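Local structure of iron-sulfur cluster assembly protein SufA (Escherichia coli, 2D2A) at residues T42-A47 against E114-R119; H50-V55 against D96-F101; G63-V68 against F101-A106. The protein assembles [2Fe-2S] and [4Fe-4S] clusters under oxidative stress and iron limitation and passes them on to target proteins such as ferredoxin and aconitase. One frame throughout, in Å; residues are numbered along the deposited sequence.

Interaction 1: T42-A47 against E114-R119; sequences TLTPAA and EVDFVR
Thr44 OG1 is gripped from two directions: it donates to Asp116 OD1 at 2.8 Å and accepts from Ala47 N at 3.3 Å. The carboxylate oxygen is met on its anti side, 31° out of the carboxylate plane. With OG1 set between its backbone N and carbonyl carbon (chi1 61°), Thr44 can serve strand and helix at once, while its CG2 lies 3.5 Å from Glu114 CD, the two side chains crossing at about a right angle. Thr44 is thus the N-cap of helix 45-57, and the bond to Asp116 ties that helix start to strand 114-120. Just before the cap, strand 42-43 pairs in parallel with this strand: Val115 N donates to Thr42 O at 2.8 Å, and Thr44 N to Val115 O at 3.0 Å. On one face of this short sheet Thr42 OG1 lies against Glu114 CG. On the other, Leu43 CD2 reaches Val115 CB at 4.1 Å, the two side chains side by side and pointing the same way. Past the cap, Ala47 CA sits 3.8 Å from Phe117 CB, and Ala46 CB rests on the carbonyl O of Phe117. The Phe117 ring leads away to stack on His50 and meet Phe126 edge-to-face.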
loop_
_atom_site.group_PDB
_atom_site.type_symbol
_atom_site.label_atom_id
_atom_site.label_comp_id
_atom_site.label_asym_id
_atom_site.label_seq_id
_atom_site.Cartn_x
_atom_site.Cartn_y
_atom_site.Cartn_z
ATOM N N THR A 42 -16.103 -1.855 11.593
ATOM C CA THR A 42 -16.818 -1.598 10.313
ATOM C C THR A 42 -16.068 -1.648 8.925
ATOM O O THR A 42 -15.045 -1.363 8.657
ATOM C CB THR A 42 -17.746 -0.255 10.412
ATOM O OG1 THR A 42 -16.908 0.905 10.480
ATOM C CG2 THR A 42 -18.480 -0.191 11.790
ATOM N N LEU A 43 -16.814 -1.842 7.954
ATOM C CA LEU A 43 -16.353 -1.793 6.620
ATOM C C LEU A 43 -17.087 -0.671 5.914
ATOM O O LEU A 43 -18.330 -0.616 5.960
ATOM C CB LEU A 43 -16.829 -3.170 5.970
ATOM C CG LEU A 43 -16.215 -4.589 6.252
ATOM C CD1 LEU A 43 -16.608 -5.610 5.169
ATOM C CD2 LEU A 43 -14.818 -4.601 6.265
ATOM N N THR A 44 -16.358 0.166 5.214
ATOM C CA THR A 44 -17.059 1.109 4.377
ATOM C C THR A 44 -17.678 0.321 3.209
ATOM O O THR A 44 -17.213 -0.720 2.806
ATOM C CB THR A 44 -16.107 2.115 3.807
ATOM O OG1 THR A 44 -15.105 1.478 3.000
ATOM C CG2 THR A 44 -15.431 2.829 4.934
ATOM N N PRO A 45 -18.719 0.848 2.622
ATOM C CA PRO A 45 -19.283 0.187 1.377
ATOM C C PRO A 45 -18.202 -0.193 0.310
ATOM O O PRO A 45 -18.236 -1.196 -0.342
ATOM C CB PRO A 45 -20.177 1.319 0.718
ATOM C CG PRO A 45 -20.481 2.255 1.985
ATOM C CD PRO A 45 -19.276 2.184 2.915
ATOM N N ALA A 46 -17.201 0.684 0.161
ATOM C CA ALA A 46 -16.176 0.451 -0.820
ATOM C C ALA A 46 -15.367 -0.885 -0.420
ATOM O O ALA A 46 -15.067 -1.703 -1.299
ATOM C CB ALA A 46 -15.273 1.616 -0.991
ATOM N N ALA A 47 -15.057 -1.036 0.867
ATOM C CA ALA A 47 -14.343 -2.113 1.392
ATOM C C ALA A 47 -15.148 -3.349 1.284
ATOM O O ALA A 47 -14.663 -4.387 0.861
ATOM C CB ALA A 47 -14.019 -1.887 2.791
ATOM N N GLU A 114 -12.482 1.249 11.448
ATOM C CA GLU A 114 -13.226 1.038 10.190
ATOM C C GLU A 114 -12.213 0.719 9.133
ATOM O O GLU A 114 -11.152 1.294 9.085
ATOM C CB GLU A 114 -13.813 2.337 9.773
ATOM C CG GLU A 114 -14.763 2.360 8.621
ATOM C CD GLU A 114 -15.168 3.868 8.254
ATOM O OE1 GLU A 114 -14.278 4.756 7.750
ATOM O OE2 GLU A 114 -16.361 4.095 8.519
ATOM N N VAL A 115 -12.499 -0.308 8.362
ATOM C CA VAL A 115 -11.646 -0.751 7.268
ATOM C C VAL A 115 -12.246 -0.185 6.037
ATOM O O VAL A 115 -13.460 -0.335 5.859
ATOM C CB VAL A 115 -11.646 -2.165 7.119
ATOM C CG1 VAL A 115 -10.748 -2.429 5.905
ATOM C CG2 VAL A 115 -11.035 -2.897 8.449
ATOM N N ASP A 116 -11.422 0.488 5.234
ATOM C CA ASP A 116 -11.886 1.119 4.024
ATOM C C ASP A 116 -10.923 0.536 2.880
ATOM O O ASP A 116 -9.894 -0.154 3.154
ATOM C CB ASP A 116 -11.773 2.657 4.116
ATOM C CG ASP A 116 -12.220 3.449 2.887
ATOM O OD1 ASP A 116 -13.148 3.157 1.904
ATOM O OD2 ASP A 116 -11.682 4.557 2.851
ATOM N N PHE A 117 -11.261 0.863 1.582
ATOM C CA PHE A 117 -10.477 0.431 0.453
ATOM C C PHE A 117 -10.585 1.542 -0.555
ATOM O O PHE A 117 -11.661 2.021 -0.843
ATOM C CB PHE A 117 -11.087 -0.889 -0.109
ATOM C CG PHE A 117 -10.372 -1.371 -1.307
ATOM C CD1 PHE A 117 -9.239 -2.125 -1.175
ATOM C CD2 PHE A 117 -10.834 -1.029 -2.611
ATOM C CE1 PHE A 117 -8.483 -2.464 -2.381
ATOM C CE2 PHE A 117 -10.193 -1.393 -3.749
ATOM C CZ PHE A 117 -8.979 -2.046 -3.623
ATOM N N VAL A 118 -9.434 2.004 -1.068
ATOM C CA VAL A 118 -9.416 3.118 -2.015
ATOM C C VAL A 118 -8.822 2.562 -3.207
ATOM O O VAL A 118 -7.906 1.877 -3.134
ATOM C CB VAL A 118 -8.908 4.601 -1.541
ATOM C CG1 VAL A 118 -8.328 4.570 -0.297
ATOM C CG2 VAL A 118 -7.947 5.223 -2.650
ATOM N N ARG A 119 -9.503 2.710 -4.317
ATOM C CA ARG A 119 -8.998 2.356 -5.641
ATOM C C ARG A 119 -9.065 3.529 -6.554
ATOM O O ARG A 119 -10.092 4.146 -6.724
ATOM C CB ARG A 119 -9.733 1.189 -6.243
ATOM C CG ARG A 119 -9.511 1.057 -7.633
ATOM C CD ARG A 119 -10.451 0.187 -8.206
ATOM N NE ARG A 119 -9.788 -0.665 -9.158
ATOM C CZ ARG A 119 -10.006 -1.946 -9.269
ATOM N NH1 ARG A 119 -9.285 -2.538 -10.245
ATOM N NH2 ARG A 119 -10.883 -2.627 -8.432
#

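Interaction 2: H50-V55 against D96-F101; sequences HIRELV and DGAKLF
Ile51 and Ala98 make the apolar half of this contact between helix 45-57 and strand 98-103. The methyl of Ala98 points at the helix and lies 3.6 Å from Ile51 CB, with CG2 of the same isoleucine almost as near. Ile51 CG1 stands anti to the carbonyl carbon (chi1 -71°), and the chain runs on extended, which carries CD1 past the alanine methyl to 3.8 Å from Lys99 O. One small side chain is therefore covered by most of a branched one, and both residues are buried. Leu43 touches both of them, and Val64 of the adjoining strand 63-71 adds to the cover over Ile51.

The polar half lies at the surface and belongs to Arg52. Its aliphatic part comes first: CG lies 4.2 Å from Ala98 CB, and beyond it the bend at chi3 (65°) turns the guanidinium toward the turn that leads into the strand. There NH1 approaches the carbonyl O of Asp96 at 3.0 Å, while Gly97 CA lies at the edge of the guanidinium, 4.1 Å from NH1.

The helix and strand axes come within 8.0 Å at an angle of 98°, a nearly perpendicular crossing in which the helix lies across the sheet containing strand 98-103. Elsewhere on the helix, Leu54 packs on Leu122 of the second subunit. Because the Asp96 oxygen facing Arg52 belongs to the backbone, no pairing of opposite charges holds the two segments together; hydrophobic burial of Ile51 against Ala98 is probably the steadier part of the contact, with the exposed arginine adding a polar approach at its margin.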
loop_
_atom_site.group_PDB
_atom_site.type_symbol
_atom_site.label_atom_id
_atom_site.label_comp_id
_atom_site.label_asym_id
_atom_site.label_seq_id
_atom_site.Cartn_x
_atom_site.Cartn_y
_atom_site.Cartn_z
ATOM N N HIS A 50 -15.349 -4.481 -2.365
ATOM C CA HIS A 50 -14.128 -5.181 -2.785
ATOM C C HIS A 50 -13.979 -6.563 -2.112
ATOM O O HIS A 50 -13.332 -7.404 -2.656
ATOM C CB HIS A 50 -12.936 -4.314 -2.415
ATOM C CG HIS A 50 -11.683 -4.673 -3.088
ATOM N ND1 HIS A 50 -10.635 -5.249 -2.391
ATOM C CD2 HIS A 50 -11.323 -4.628 -4.401
ATOM C CE1 HIS A 50 -9.661 -5.501 -3.265
ATOM N NE2 HIS A 50 -10.073 -5.155 -4.482
ATOM N N ILE A 51 -14.530 -6.755 -0.908
ATOM C CA ILE A 51 -14.257 -7.930 -0.283
ATOM C C ILE A 51 -15.155 -8.935 -1.075
ATOM O O ILE A 51 -14.880 -10.041 -1.237
ATOM C CB ILE A 51 -14.838 -7.913 1.244
ATOM C CG1 ILE A 51 -14.120 -6.986 2.327
ATOM C CG2 ILE A 51 -14.828 -9.272 1.723
ATOM C CD1 ILE A 51 -14.363 -7.295 3.811
ATOM N N ARG A 52 -16.396 -8.522 -1.399
ATOM C CA ARG A 52 -17.383 -9.312 -2.153
ATOM C C ARG A 52 -16.838 -9.701 -3.540
ATOM O O ARG A 52 -17.112 -10.776 -3.944
ATOM C CB ARG A 52 -18.702 -8.619 -2.273
ATOM C CG ARG A 52 -19.631 -8.588 -1.063
ATOM C CD ARG A 52 -20.483 -7.167 -1.205
ATOM N NE ARG A 52 -21.378 -7.090 -2.380
ATOM C CZ ARG A 52 -22.492 -7.866 -2.398
ATOM N NH1 ARG A 52 -22.597 -8.514 -1.275
ATOM N NH2 ARG A 52 -23.523 -7.973 -3.413
ATOM N N GLU A 53 -16.025 -8.931 -4.117
ATOM C CA GLU A 53 -15.463 -9.175 -5.388
ATOM C C GLU A 53 -14.339 -10.179 -5.325
ATOM O O GLU A 53 -14.134 -10.930 -6.307
ATOM C CB GLU A 53 -14.928 -7.923 -6.101
ATOM C CG GLU A 53 -15.997 -6.941 -6.677
ATOM C CD GLU A 53 -15.441 -5.753 -7.412
ATOM O OE1 GLU A 53 -16.190 -4.789 -7.711
ATOM O OE2 GLU A 53 -14.214 -5.789 -7.534
ATOM N N LEU A 54 -13.520 -10.182 -4.234
ATOM C CA LEU A 54 -12.409 -11.166 -3.981
ATOM C C LEU A 54 -13.006 -12.479 -3.530
ATOM O O LEU A 54 -12.567 -13.512 -3.919
ATOM C CB LEU A 54 -11.657 -10.630 -2.869
ATOM C CG LEU A 54 -10.923 -9.389 -3.068
ATOM C CD1 LEU A 54 -10.299 -9.042 -1.731
ATOM C CD2 LEU A 54 -9.907 -9.612 -4.144
ATOM N N VAL A 55 -14.107 -12.455 -2.751
ATOM C CA VAL A 55 -14.831 -13.680 -2.528
ATOM C C VAL A 55 -15.271 -14.460 -3.825
ATOM O O VAL A 55 -15.396 -15.668 -3.799
ATOM C CB VAL A 55 -15.928 -13.465 -1.710
ATOM C CG1 VAL A 55 -16.467 -14.870 -1.194
ATOM C CG2 VAL A 55 -15.419 -12.780 -0.384
ATOM N N ASP A 96 -23.101 -5.698 4.417
ATOM C CA ASP A 96 -23.656 -5.752 3.083
ATOM C C ASP A 96 -23.198 -7.185 2.526
ATOM O O ASP A 96 -22.939 -7.324 1.465
ATOM C CB ASP A 96 -23.292 -4.506 2.099
ATOM C CG ASP A 96 -23.852 -2.786 2.379
ATOM O OD1 ASP A 96 -25.010 -2.316 2.779
ATOM O OD2 ASP A 96 -23.045 -1.771 1.928
ATOM N N GLY A 97 -23.147 -8.289 3.241
ATOM C CA GLY A 97 -22.605 -9.588 2.723
ATOM C C GLY A 97 -21.132 -9.865 2.838
ATOM O O GLY A 97 -20.658 -10.989 2.749
ATOM N N ALA A 98 -20.330 -8.802 2.995
ATOM C CA ALA A 98 -18.900 -8.971 3.281
ATOM C C ALA A 98 -18.590 -9.300 4.731
ATOM O O ALA A 98 -18.973 -8.546 5.592
ATOM C CB ALA A 98 -18.086 -7.778 2.735
ATOM N N LYS A 99 -17.971 -10.462 5.007
ATOM C CA LYS A 99 -17.341 -10.816 6.331
ATOM C C LYS A 99 -15.876 -10.349 6.791
ATOM O O LYS A 99 -14.966 -10.189 6.124
ATOM C CB LYS A 99 -17.475 -12.242 6.589
ATOM C CG LYS A 99 -18.842 -12.792 6.109
ATOM C CD LYS A 99 -19.070 -14.266 6.439
ATOM C CE LYS A 99 -20.225 -15.128 5.667
ATOM N NZ LYS A 99 -20.278 -16.475 6.359
ATOM N N LEU A 100 -15.799 -9.882 8.014
ATOM C CA LEU A 100 -14.614 -9.272 8.555
ATOM C C LEU A 100 -14.467 -9.978 9.913
ATOM O O LEU A 100 -15.297 -9.898 10.808
ATOM C CB LEU A 100 -14.827 -7.814 8.682
ATOM C CG LEU A 100 -13.772 -7.277 9.565
ATOM C CD1 LEU A 100 -12.514 -7.449 8.878
ATOM C CD2 LEU A 100 -13.971 -5.770 9.911
ATOM N N PHE A 101 -13.520 -10.826 9.989
ATOM C CA PHE A 101 -13.319 -11.626 11.181
ATOM C C PHE A 101 -12.196 -10.983 11.851
ATOM O O PHE A 101 -11.233 -10.542 11.218
ATOM C CB PHE A 101 -12.884 -13.065 10.820
ATOM C CG PHE A 101 -14.021 -13.922 10.257
ATOM C CD1 PHE A 101 -14.208 -13.971 8.900
ATOM C CD2 PHE A 101 -14.854 -14.672 11.111
ATOM C CE1 PHE A 101 -15.246 -14.662 8.332
ATOM C CE2 PHE A 101 -15.945 -15.295 10.652
ATOM C CZ PHE A 101 -16.145 -15.358 9.200
#

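Interaction 3: G63-V68 against F101-A106; sequences GVRLGV and FVPLQA
In Arg65 the first torsion (chi1 163°) swings CG away from the backbone N, and a bend at chi3 (-148°) brings one face of the guanidinium against Pro103, whose CG lies 3.8 Å above its plane, offset toward the rim; NH2 is 3.7 Å from Pro103 CB. The far end of the arginine forms a salt bridge with Asp90, which probably steadies the group whose one face Pro103 covers. Shortening Arg65 to an alanine is likely to leave Asp90 without this salt-bridge partner and to remove the flat group that Pro103 CB and CG lie against. Beneath these side chains two parallel strands are joined: Phe101 N donates to Val64 O at 2.9 Å, nearly straight at 174° and in the carbonyl plane, whereas the bond from Leu66 N to Phe101 O is weak and bent. That same oxygen also takes a CA-H...O contact from Arg65. Beyond the end of strand 98-103, Val68 CG1 meets Ala106 CB at 4.0 Å. Strands 63-71 and 98-103 are the central pair of a mixed sheet, flanked by strands 75-83 and 90-95; Phe101 packs on Val83 and Leu92 of these flanking strands, while Val68 and Val102 reach Ile110 of helix 107-110.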
loop_
_atom_site.group_PDB
_atom_site.type_symbol
_atom_site.label_atom_id
_atom_site.label_comp_id
_atom_site.label_asym_id
_atom_site.label_seq_id
_atom_site.Cartn_x
_atom_site.Cartn_y
_atom_site.Cartn_z
ATOM N N GLY A 63 -14.078 -14.540 3.574
ATOM C CA GLY A 63 -14.004 -13.173 4.096
ATOM C C GLY A 63 -12.556 -12.734 4.290
ATOM O O GLY A 63 -11.683 -13.313 3.765
ATOM N N VAL A 64 -12.372 -11.582 4.870
ATOM C CA VAL A 64 -11.012 -11.113 5.297
ATOM C C VAL A 64 -10.932 -11.063 6.869
ATOM O O VAL A 64 -11.905 -11.245 7.664
ATOM C CB VAL A 64 -10.813 -9.799 4.744
ATOM C CG1 VAL A 64 -11.100 -9.844 3.314
ATOM C CG2 VAL A 64 -11.662 -8.777 5.415
ATOM N N ARG A 65 -9.747 -11.058 7.341
ATOM C CA ARG A 65 -9.477 -11.124 8.804
ATOM C C ARG A 65 -8.429 -10.034 9.144
ATOM O O ARG A 65 -7.377 -9.993 8.494
ATOM C CB ARG A 65 -9.031 -12.550 9.153
ATOM C CG ARG A 65 -8.291 -12.690 10.603
ATOM C CD ARG A 65 -8.092 -14.108 10.829
ATOM N NE ARG A 65 -8.132 -14.645 12.161
ATOM C CZ ARG A 65 -7.116 -14.814 12.929
ATOM N NH1 ARG A 65 -5.925 -14.335 12.527
ATOM N NH2 ARG A 65 -7.362 -15.359 14.144
ATOM N N LEU A 66 -8.737 -9.094 10.048
ATOM C CA LEU A 66 -7.769 -8.203 10.568
ATOM C C LEU A 66 -7.030 -8.744 11.820
ATOM O O LEU A 66 -7.557 -8.979 12.835
ATOM C CB LEU A 66 -8.503 -7.045 11.063
ATOM C CG LEU A 66 -8.225 -5.666 10.447
ATOM C CD1 LEU A 66 -9.096 -4.625 11.174
ATOM C CD2 LEU A 66 -6.748 -5.181 10.261
ATOM N N GLY A 67 -5.761 -8.885 11.698
ATOM C CA GLY A 67 -4.853 -9.150 12.795
ATOM C C GLY A 67 -4.087 -7.904 12.933
ATOM O O GLY A 67 -4.222 -6.925 12.175
ATOM N N VAL A 68 -3.271 -7.924 13.956
ATOM C CA VAL A 68 -2.221 -6.866 14.228
ATOM C C VAL A 68 -0.827 -7.552 14.499
ATOM O O VAL A 68 -0.802 -8.544 15.067
ATOM C CB VAL A 68 -2.649 -5.979 15.446
ATOM C CG1 VAL A 68 -4.117 -5.917 15.584
ATOM C CG2 VAL A 68 -2.162 -6.619 16.678
ATOM N N PHE A 101 -13.520 -10.826 9.989
ATOM C CA PHE A 101 -13.319 -11.626 11.181
ATOM C C PHE A 101 -12.196 -10.983 11.851
ATOM O O PHE A 101 -11.233 -10.542 11.218
ATOM C CB PHE A 101 -12.884 -13.065 10.820
ATOM C CG PHE A 101 -14.021 -13.922 10.257
ATOM C CD1 PHE A 101 -14.208 -13.971 8.900
ATOM C CD2 PHE A 101 -14.854 -14.672 11.111
ATOM C CE1 PHE A 101 -15.246 -14.662 8.332
ATOM C CE2 PHE A 101 -15.945 -15.295 10.652
ATOM C CZ PHE A 101 -16.145 -15.358 9.200
ATOM N N VAL A 102 -12.365 -10.805 13.139
ATOM C CA VAL A 102 -11.294 -10.178 13.931
ATOM C C VAL A 102 -10.939 -10.996 15.154
ATOM O O VAL A 102 -11.771 -11.277 15.923
ATOM C CB VAL A 102 -11.705 -8.855 14.499
ATOM C CG1 VAL A 102 -10.458 -8.231 15.227
ATOM C CG2 VAL A 102 -12.181 -7.986 13.467
ATOM N N PRO A 103 -9.698 -11.393 15.357
ATOM C CA PRO A 103 -9.376 -12.129 16.600
ATOM C C PRO A 103 -9.633 -11.391 17.928
ATOM O O PRO A 103 -9.055 -10.294 18.046
ATOM C CB PRO A 103 -7.901 -12.474 16.438
ATOM C CG PRO A 103 -7.319 -11.655 15.284
ATOM C CD PRO A 103 -8.511 -11.172 14.476
ATOM N N LEU A 104 -10.404 -11.895 18.899
ATOM C CA LEU A 104 -10.204 -11.367 20.276
ATOM C C LEU A 104 -8.866 -10.956 20.868
ATOM O O LEU A 104 -8.843 -9.942 21.513
ATOM C CB LEU A 104 -10.625 -12.422 21.224
ATOM C CG LEU A 104 -12.141 -12.663 21.466
ATOM C CD1 LEU A 104 -12.407 -13.639 22.558
ATOM C CD2 LEU A 104 -12.838 -11.387 21.722
ATOM N N GLN A 105 -7.766 -11.675 20.768
ATOM C CA GLN A 105 -6.553 -11.115 21.303
ATOM C C GLN A 105 -6.188 -9.813 20.605
ATOM O O GLN A 105 -5.013 -9.288 20.772
ATOM C CB GLN A 105 -5.334 -12.060 21.190
ATOM C CG GLN A 105 -4.888 -12.954 22.509
ATOM C CD GLN A 105 -5.632 -12.652 23.866
ATOM O OE1 GLN A 105 -6.719 -13.229 24.138
ATOM N NE2 GLN A 105 -4.984 -11.843 24.732
ATOM N N ALA A 106 -7.020 -9.325 19.706
ATOM C CA ALA A 106 -6.778 -8.041 18.987
ATOM C C ALA A 106 -7.747 -6.882 19.346
ATOM O O ALA A 106 -7.370 -5.710 19.228
ATOM C CB ALA A 106 -6.726 -8.223 17.537
#

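In the fold
Helix 45-57 serves interactions 1 and 2, its start fastened to strand 114-120 and its next turns laid across strand 98-103, which interaction 3 then pairs with strand 63-71. Chemistry changes along this path: interaction 1 joins backbone pairing to a polar helix cap, interaction 2 relies on side-chain packing, and interaction 3 on sheet bonds below an arginine-proline contact. Interaction 3 lies nearest the chain's centre, with no exposed residue among those touching; interaction 2 lies farthest out and has three. Their apolar sides converge, with Leu43 touching Ile51, Ala98 and Leu100, Val64 meeting Ile51 and Leu100, and Leu66 reaching Val115. Phe101 is shared by interactions 2 and 3, both of which use strand 98-103.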